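Local coordinates for nisin biosynthesis protein NisC (Lactococcus lactis subsp. lactis, PDB 2G0D) that catalyses thioether (lanthionine-type) ring formation in the nisin precursor peptide, acting as the zinc-dependent cyclase of nisin biosynthesis, at residues 42-47 with 54-59; 215-220 with 395-400; 291-296 with 403-408. One frame throughout, in Å; residues are numbered along the deposited sequence.

Interaction 1. Residues 42-47 with 54-59; sequences LMLAEL and KIYQKK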
# COMPACT_ATOMS: atom_id res chain seq x y z
N LEU A 42 1.55 -14.11 -5.37
CA LEU A 42 0.21 -13.46 -5.45
C LEU A 42 -0.38 -13.46 -6.85
O LEU A 42 -1.54 -13.82 -7.03
CB LEU A 42 0.20 -12.05 -4.85
CG LEU A 42 0.33 -12.07 -3.33
CD1 LEU A 42 0.66 -10.70 -2.77
CD2 LEU A 42 -0.96 -12.63 -2.67
N MET A 43 0.44 -13.10 -7.83
CA MET A 43 -0.01 -13.06 -9.22
C MET A 43 -0.48 -14.44 -9.70
O MET A 43 -1.51 -14.54 -10.33
CB MET A 43 1.09 -12.53 -10.13
CG MET A 43 0.76 -12.76 -11.62
SD MET A 43 2.19 -12.73 -12.69
CE MET A 43 2.94 -14.29 -12.28
N LEU A 44 0.29 -15.47 -9.40
CA LEU A 44 -0.00 -16.84 -9.84
C LEU A 44 -1.22 -17.41 -9.13
O LEU A 44 -2.02 -18.13 -9.73
CB LEU A 44 1.20 -17.77 -9.59
CG LEU A 44 2.46 -17.69 -10.47
CD1 LEU A 44 3.55 -18.63 -9.95
CD2 LEU A 44 2.16 -18.02 -11.91
N ALA A 45 -1.35 -17.06 -7.85
CA ALA A 45 -2.42 -17.56 -6.99
C ALA A 45 -3.75 -17.05 -7.45
O ALA A 45 -4.75 -17.74 -7.37
CB ALA A 45 -2.16 -17.19 -5.54
N GLU A 46 -3.76 -15.82 -7.95
CA GLU A 46 -4.94 -15.21 -8.53
C GLU A 46 -5.38 -15.79 -9.87
O GLU A 46 -6.37 -15.34 -10.45
CB GLU A 46 -4.71 -13.72 -8.71
CG GLU A 46 -4.84 -12.93 -7.44
CD GLU A 46 -6.19 -13.06 -6.75
OE1 GLU A 46 -7.12 -13.67 -7.33
OE2 GLU A 46 -6.31 -12.53 -5.62
N LEU A 47 -4.65 -16.78 -10.37
CA LEU A 47 -4.93 -17.35 -11.67
C LEU A 47 -5.54 -18.74 -11.54
O LEU A 47 -5.56 -19.49 -12.50
CB LEU A 47 -3.65 -17.40 -12.51
CG LEU A 47 -2.97 -16.08 -12.84
CD1 LEU A 47 -1.75 -16.37 -13.72
CD2 LEU A 47 -3.93 -15.15 -13.57
N LYS A 54 -2.90 -25.85 -11.80
CA LYS A 54 -2.23 -26.91 -11.02
C LYS A 54 -0.70 -26.86 -11.18
O LYS A 54 0.04 -27.19 -10.24
CB LYS A 54 -2.79 -28.30 -11.34
CG LYS A 54 -4.20 -28.54 -10.75
CD LYS A 54 -4.19 -28.74 -9.23
CE LYS A 54 -4.22 -30.22 -8.86
NZ LYS A 54 -5.59 -30.80 -9.03
N ILE A 55 -0.25 -26.45 -12.36
CA ILE A 55 1.14 -26.08 -12.60
C ILE A 55 1.50 -24.83 -11.78
O ILE A 55 2.57 -24.77 -11.17
CB ILE A 55 1.39 -25.81 -14.09
CG1 ILE A 55 1.03 -27.05 -14.92
CG2 ILE A 55 2.84 -25.37 -14.35
CD1 ILE A 55 0.73 -26.76 -16.40
N TYR A 56 0.60 -23.86 -11.74
CA TYR A 56 0.83 -22.62 -10.99
C TYR A 56 0.97 -22.86 -9.48
O TYR A 56 1.90 -22.35 -8.84
CB TYR A 56 -0.27 -21.59 -11.28
CG TYR A 56 -0.34 -21.11 -12.72
CD1 TYR A 56 0.73 -21.29 -13.61
CD2 TYR A 56 -1.47 -20.45 -13.18
CE1 TYR A 56 0.65 -20.83 -14.91
CE2 TYR A 56 -1.56 -20.00 -14.47
CZ TYR A 56 -0.50 -20.18 -15.32
OH TYR A 56 -0.61 -19.71 -16.60
N GLN A 57 0.04 -23.64 -8.92
CA GLN A 57 0.13 -24.04 -7.51
C GLN A 57 1.43 -24.79 -7.17
O GLN A 57 1.98 -24.65 -6.06
CB GLN A 57 -1.11 -24.87 -7.10
CG GLN A 57 -1.24 -25.10 -5.58
CD GLN A 57 -1.16 -23.79 -4.76
OE1 GLN A 57 -1.91 -22.84 -5.01
NE2 GLN A 57 -0.24 -23.75 -3.79
N LYS A 58 1.93 -25.58 -8.12
CA LYS A 58 3.20 -26.28 -7.95
C LYS A 58 4.36 -25.28 -7.83
O LYS A 58 5.19 -25.40 -6.93
CB LYS A 58 3.42 -27.26 -9.12
CG LYS A 58 4.63 -28.16 -9.01
CD LYS A 58 4.34 -29.39 -8.14
CE LYS A 58 5.11 -29.37 -6.82
NZ LYS A 58 6.50 -29.89 -7.05
N LYS A 59 4.39 -24.30 -8.73
CA LYS A 59 5.36 -23.21 -8.68
C LYS A 59 5.27 -22.44 -7.37
O LYS A 59 6.28 -22.14 -6.74
CB LYS A 59 5.21 -22.27 -9.87
CG LYS A 59 5.26 -22.95 -11.24
CD LYS A 59 6.59 -23.64 -11.52
CE LYS A 59 6.50 -24.44 -12.81
NZ LYS A 59 7.83 -24.95 -13.26
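A buried, wholly apolar contact joins Leu44, near the end of helix 37-45, and Leu47, two residues beyond it, to Tyr56 and Lys59, near the start of helix 53-74. The two helices are consecutive in the chain, so the contact closes the short connection between them within the alpha toroid. Tyr56 is central to it. Leu44 brings CD2 over one face of the tyrosine ring in a CH-pi contact, 4.2 Å from CD2 to the ring centroid and 23° off the ring normal, and displaced toward the CG and CD1 rim. Leu47 comes obliquely, at the other flank: its CD1 is 3.7 Å from Tyr56 CE2, and its CB lies 3.8 Å from Tyr56 CD2. The two leucines thus divide the ring between them. A backbone hydrogen bond from Leu47 N to Leu44 O, 3.0 Å, closes the turn that leads out of the helix and links the two leucines. With CG placed anti to its carbonyl carbon (chi1 -74°), Leu44 divides its two methyls between residues one turn apart on helix 53-74. CD2 serves Tyr56, while CD1 of Leu44 meets CB of Lys59 at 4.0 Å. Only the base of the lysine takes part; its chain bends away at chi2, and NZ forms a salt bridge with Asp16. Helix 3-20 packs on the same cluster, with Val8 touching both leucines and Ile12 touching Leu44 and Tyr56. Ser384 of helix 376-387 meets Leu47, and Ile60 and Tyr63 of helix 53-74 continue the packing round Leu44.

Interaction 2. Residues 215-220 with 395-400; sequences LAYAHI and WRQALL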
# COMPACT_ATOMS: atom_id res chain seq x y z
N LEU A 215 -5.78 4.00 10.20
CA LEU A 215 -6.63 4.29 11.38
C LEU A 215 -8.13 4.20 11.13
O LEU A 215 -8.87 3.77 12.02
CB LEU A 215 -6.31 5.66 11.97
CG LEU A 215 -4.89 5.78 12.53
CD1 LEU A 215 -4.64 7.23 12.93
CD2 LEU A 215 -4.59 4.82 13.71
N ALA A 216 -8.57 4.63 9.94
CA ALA A 216 -9.96 4.49 9.55
C ALA A 216 -10.31 3.00 9.41
O ALA A 216 -11.34 2.55 9.92
CB ALA A 216 -10.21 5.23 8.22
N TYR A 217 -9.44 2.26 8.71
CA TYR A 217 -9.64 0.81 8.52
C TYR A 217 -9.66 0.07 9.85
O TYR A 217 -10.55 -0.73 10.06
CB TYR A 217 -8.61 0.20 7.57
CG TYR A 217 -8.79 -1.28 7.25
CD1 TYR A 217 -9.98 -1.76 6.69
CD2 TYR A 217 -7.76 -2.20 7.48
CE1 TYR A 217 -10.15 -3.11 6.38
CE2 TYR A 217 -7.92 -3.55 7.15
CZ TYR A 217 -9.10 -3.98 6.60
OH TYR A 217 -9.25 -5.32 6.30
N ALA A 218 -8.71 0.36 10.74
CA ALA A 218 -8.73 -0.15 12.14
C ALA A 218 -10.05 0.11 12.86
O ALA A 218 -10.61 -0.81 13.43
CB ALA A 218 -7.55 0.43 12.96
N HIS A 219 -10.57 1.34 12.80
CA HIS A 219 -11.90 1.64 13.36
C HIS A 219 -13.03 0.73 12.84
O HIS A 219 -13.77 0.17 13.64
CB HIS A 219 -12.30 3.10 13.20
CG HIS A 219 -13.67 3.41 13.73
ND1 HIS A 219 -14.73 3.75 12.92
CD2 HIS A 219 -14.15 3.40 15.00
CE1 HIS A 219 -15.80 3.96 13.66
NE2 HIS A 219 -15.48 3.75 14.93
N ILE A 220 -13.16 0.58 11.52
CA ILE A 220 -14.22 -0.28 10.99
C ILE A 220 -13.99 -1.75 11.37
O ILE A 220 -14.95 -2.52 11.47
CB ILE A 220 -14.47 -0.13 9.44
CG1 ILE A 220 -13.28 -0.62 8.60
CG2 ILE A 220 -14.96 1.28 9.07
CD1 ILE A 220 -13.46 -2.05 8.14
N TRP A 395 -3.99 -9.77 -1.98
CA TRP A 395 -2.99 -8.85 -2.56
C TRP A 395 -3.33 -7.37 -2.41
O TRP A 395 -2.43 -6.54 -2.21
CB TRP A 395 -2.72 -9.15 -4.05
CG TRP A 395 -3.84 -8.80 -5.02
CD1 TRP A 395 -4.98 -9.53 -5.26
CD2 TRP A 395 -3.89 -7.68 -5.93
NE1 TRP A 395 -5.72 -8.93 -6.25
CE2 TRP A 395 -5.09 -7.79 -6.67
CE3 TRP A 395 -3.03 -6.58 -6.18
CZ2 TRP A 395 -5.46 -6.86 -7.65
CZ3 TRP A 395 -3.40 -5.65 -7.16
CH2 TRP A 395 -4.62 -5.79 -7.87
N ARG A 396 -4.61 -7.05 -2.53
CA ARG A 396 -5.10 -5.65 -2.43
C ARG A 396 -4.81 -4.94 -1.12
O ARG A 396 -4.71 -3.70 -1.08
CB ARG A 396 -6.62 -5.58 -2.72
CG ARG A 396 -6.94 -5.58 -4.20
CD ARG A 396 -8.47 -5.80 -4.48
NE ARG A 396 -8.72 -5.80 -5.94
CZ ARG A 396 -9.81 -6.26 -6.55
NH1 ARG A 396 -9.85 -6.19 -7.89
NH2 ARG A 396 -10.85 -6.79 -5.87
N GLN A 397 -4.67 -5.74 -0.05
CA GLN A 397 -4.31 -5.25 1.28
C GLN A 397 -3.03 -4.45 1.24
O GLN A 397 -2.87 -3.49 1.98
CB GLN A 397 -4.15 -6.42 2.26
CG GLN A 397 -4.37 -6.07 3.74
CD GLN A 397 -5.87 -5.80 4.08
OE1 GLN A 397 -6.22 -5.40 5.22
NE2 GLN A 397 -6.73 -6.02 3.12
N ALA A 398 -2.09 -4.88 0.40
CA ALA A 398 -0.78 -4.25 0.31
C ALA A 398 -0.86 -2.81 -0.25
O ALA A 398 0.07 -2.02 -0.08
CB ALA A 398 0.13 -5.09 -0.57
N LEU A 399 -1.97 -2.50 -0.92
CA LEU A 399 -2.22 -1.18 -1.51
C LEU A 399 -3.23 -0.38 -0.71
O LEU A 399 -3.64 0.69 -1.15
CB LEU A 399 -2.73 -1.35 -2.95
CG LEU A 399 -1.76 -1.93 -4.00
CD1 LEU A 399 -2.42 -2.03 -5.39
CD2 LEU A 399 -0.52 -1.07 -4.10
N LEU A 400 -3.63 -0.91 0.44
CA LEU A 400 -4.70 -0.33 1.28
C LEU A 400 -5.99 -0.19 0.51
O LEU A 400 -6.73 0.80 0.65
CB LEU A 400 -4.32 1.05 1.89
CG LEU A 400 -2.97 1.24 2.61
CD1 LEU A 400 -2.89 2.66 3.22
CD2 LEU A 400 -2.67 0.15 3.67
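Tyr217, on helix 208-221, and Gln397, in the 3-10 segment 395-399, touch through the ends of their side chains, a small contact burying 68 Å² in all. The amide of Gln397 arrives beside the hydroxyl end of the tyrosine, at the CE2 flank and obliquely to the ring, and the amide and ring planes are turned 61° from each other. As modelled, Gln397 OE1 lies 3.2 Å from Tyr217 OH, but the amide is probably turned over, so which of its two ends faces the hydroxyl is uncertain. Tyr217 reaches across because its CG stands anti to the backbone N (chi1 -176°); Gln397 comes to meet it by a bend at chi2 (72°). In the next shell, Phe402 stacks with the Tyr217 ring and also touches Gln397, while Tyr217 OH is hydrogen-bonded to Asp404. The backbone under Gln397 is firmly anchored: its O accepts from Leu400 N at 3.1 Å and from Ser145 OG. Farther along the segment, Leu399 O accepts a hydrogen bond from NE1 of Trp277, the residue just before the zinc ligand Cys278, which ties this loop to the surroundings of the metal site. Tyr217 and Gln397 are both buried, in the inner part of the fold, so partners within the protein matter for their polar ends. The tyrosine hydroxyl has one in Asp404 OD2, which also pairs with Lys221. If the glutamine amide is indeed reversed, its NH2 would face the hydroxyl oxygen and could add a second hydrogen bond.

Interaction 3. Residues 291-296 with 403-408; sequences GGLALD and DDFLKG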
# COMPACT_ATOMS: atom_id res chain seq x y z
N GLY A 291 -11.99 7.62 5.49
CA GLY A 291 -12.40 8.57 6.55
C GLY A 291 -13.90 8.85 6.51
O GLY A 291 -14.59 8.76 7.55
N GLY A 292 -14.40 9.14 5.32
CA GLY A 292 -15.82 9.41 5.10
C GLY A 292 -16.73 8.25 5.47
O GLY A 292 -17.80 8.46 6.07
N LEU A 293 -16.34 7.04 5.09
CA LEU A 293 -17.11 5.85 5.45
C LEU A 293 -16.95 5.55 6.95
O LEU A 293 -17.95 5.24 7.60
CB LEU A 293 -16.77 4.62 4.60
CG LEU A 293 -17.00 4.77 3.07
CD1 LEU A 293 -16.30 3.61 2.30
CD2 LEU A 293 -18.47 4.89 2.70
N ALA A 294 -15.73 5.66 7.49
CA ALA A 294 -15.48 5.38 8.92
C ALA A 294 -16.15 6.38 9.88
O ALA A 294 -16.60 5.99 10.96
CB ALA A 294 -13.99 5.32 9.22
N LEU A 295 -16.15 7.66 9.49
CA LEU A 295 -16.72 8.78 10.28
C LEU A 295 -18.19 9.10 9.90
O LEU A 295 -18.81 10.00 10.48
CB LEU A 295 -15.83 10.04 10.14
CG LEU A 295 -14.37 9.91 10.63
CD1 LEU A 295 -13.48 11.08 10.24
CD2 LEU A 295 -14.31 9.72 12.17
N ASP A 296 -18.74 8.34 8.96
CA ASP A 296 -20.09 8.58 8.44
C ASP A 296 -20.27 10.05 8.00
O ASP A 296 -21.20 10.75 8.41
CB ASP A 296 -21.17 8.12 9.44
CG ASP A 296 -22.56 8.04 8.80
OD1 ASP A 296 -22.65 7.88 7.56
OD2 ASP A 296 -23.57 8.13 9.55
N ASP A 403 -11.48 -4.27 0.39
CA ASP A 403 -12.71 -4.80 -0.18
C ASP A 403 -13.73 -5.11 0.89
O ASP A 403 -14.93 -5.13 0.60
CB ASP A 403 -12.47 -6.10 -0.97
CG ASP A 403 -11.78 -5.86 -2.32
OD1 ASP A 403 -11.46 -4.69 -2.68
OD2 ASP A 403 -11.52 -6.89 -3.00
N ASP A 404 -13.25 -5.33 2.12
CA ASP A 404 -14.11 -5.64 3.29
C ASP A 404 -14.49 -4.44 4.14
O ASP A 404 -15.07 -4.61 5.22
CB ASP A 404 -13.41 -6.68 4.18
CG ASP A 404 -12.09 -6.15 4.79
OD1 ASP A 404 -11.45 -5.25 4.19
OD2 ASP A 404 -11.68 -6.66 5.85
N PHE A 405 -14.18 -3.24 3.66
CA PHE A 405 -14.34 -2.03 4.43
C PHE A 405 -15.78 -1.87 4.97
O PHE A 405 -15.99 -1.26 6.02
CB PHE A 405 -13.95 -0.77 3.61
CG PHE A 405 -13.56 0.40 4.48
CD1 PHE A 405 -12.24 0.57 4.91
CD2 PHE A 405 -14.52 1.33 4.90
CE1 PHE A 405 -11.87 1.65 5.76
CE2 PHE A 405 -14.16 2.40 5.73
CZ PHE A 405 -12.83 2.55 6.17
N LEU A 406 -16.76 -2.40 4.24
CA LEU A 406 -18.16 -2.23 4.62
C LEU A 406 -18.78 -3.56 5.00
O LEU A 406 -20.00 -3.68 5.06
CB LEU A 406 -18.97 -1.54 3.51
CG LEU A 406 -18.54 -0.11 3.18
CD1 LEU A 406 -19.04 0.32 1.76
CD2 LEU A 406 -18.98 0.89 4.26
N LYS A 407 -17.94 -4.56 5.25
CA LYS A 407 -18.44 -5.86 5.73
C LYS A 407 -18.55 -5.89 7.24
O LYS A 407 -19.16 -6.80 7.81
CB LYS A 407 -17.54 -7.00 5.24
CG LYS A 407 -17.49 -7.17 3.72
CD LYS A 407 -18.86 -7.22 3.10
CE LYS A 407 -18.74 -7.30 1.59
NZ LYS A 407 -20.07 -7.47 0.98
N GLY A 408 -17.97 -4.88 7.90
CA GLY A 408 -18.15 -4.72 9.35
C GLY A 408 -17.00 -5.28 10.17
O GLY A 408 -15.80 -5.03 9.86
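The ring of Phe405 meets the end of helix 281-294 along its CE2 side, with the backbone N of Ala294 at the edge, near the ring plane, and Leu293 CB approaching obliquely. Its stacking partner is the ring of Tyr290, one turn back on that helix. The tightest approach is Leu293 CB to Phe405 CE2, 3.6 Å; Leu293 CD1 then follows the same side of the ring to lie 3.9 Å from Phe405 CD2. Ala294 adds its methyl group, whose CB is 4.3 Å from Phe405 CZ. Having CG anti to the backbone N (chi1 -157°) carries the phenyl group out of the loop toward the helix. The next residue, Leu406, leaves the backbone at an angle to the helix, but its end comes nearer, bringing CD2 to 4.3 Å from Leu293 CD1 at the exposed margin. Tyr217 and Ile220 of helix 208-221 and Leu340 of helix 327-341 also touch Phe405, so this aromatic side chain wedges the C-terminal loop between three helices. No hydrogen bond links the two segments. The contact therefore rests on dispersion and the exclusion of water, with Phe405 buried and Leu406 at the exposed rim of the contact.

In the fold
Interactions 1 and 2 are buried and interaction 3 only partly so, yet interaction 1 is the most peripheral: its centre lies about 22 Å from the centre of the chain, against about 9 Å for the centre of interaction 2 and about 17 Å for that of interaction 3. Interaction 1 joins helices adjacent in sequence; the other two tie distant helices, 208-221 and 281-294, to the C-terminal loop. The segments of those two alternate along the chain, and a salt bridge between Arg396 NH2 and Asp403 OD2 joins the contacts. Trp395 links interactions 1 and 2 by packing on Leu42 and Glu46. Chemistry varies accordingly: apolar packing in interactions 1 and 3, polar groups meeting nearest the middle in interaction 2.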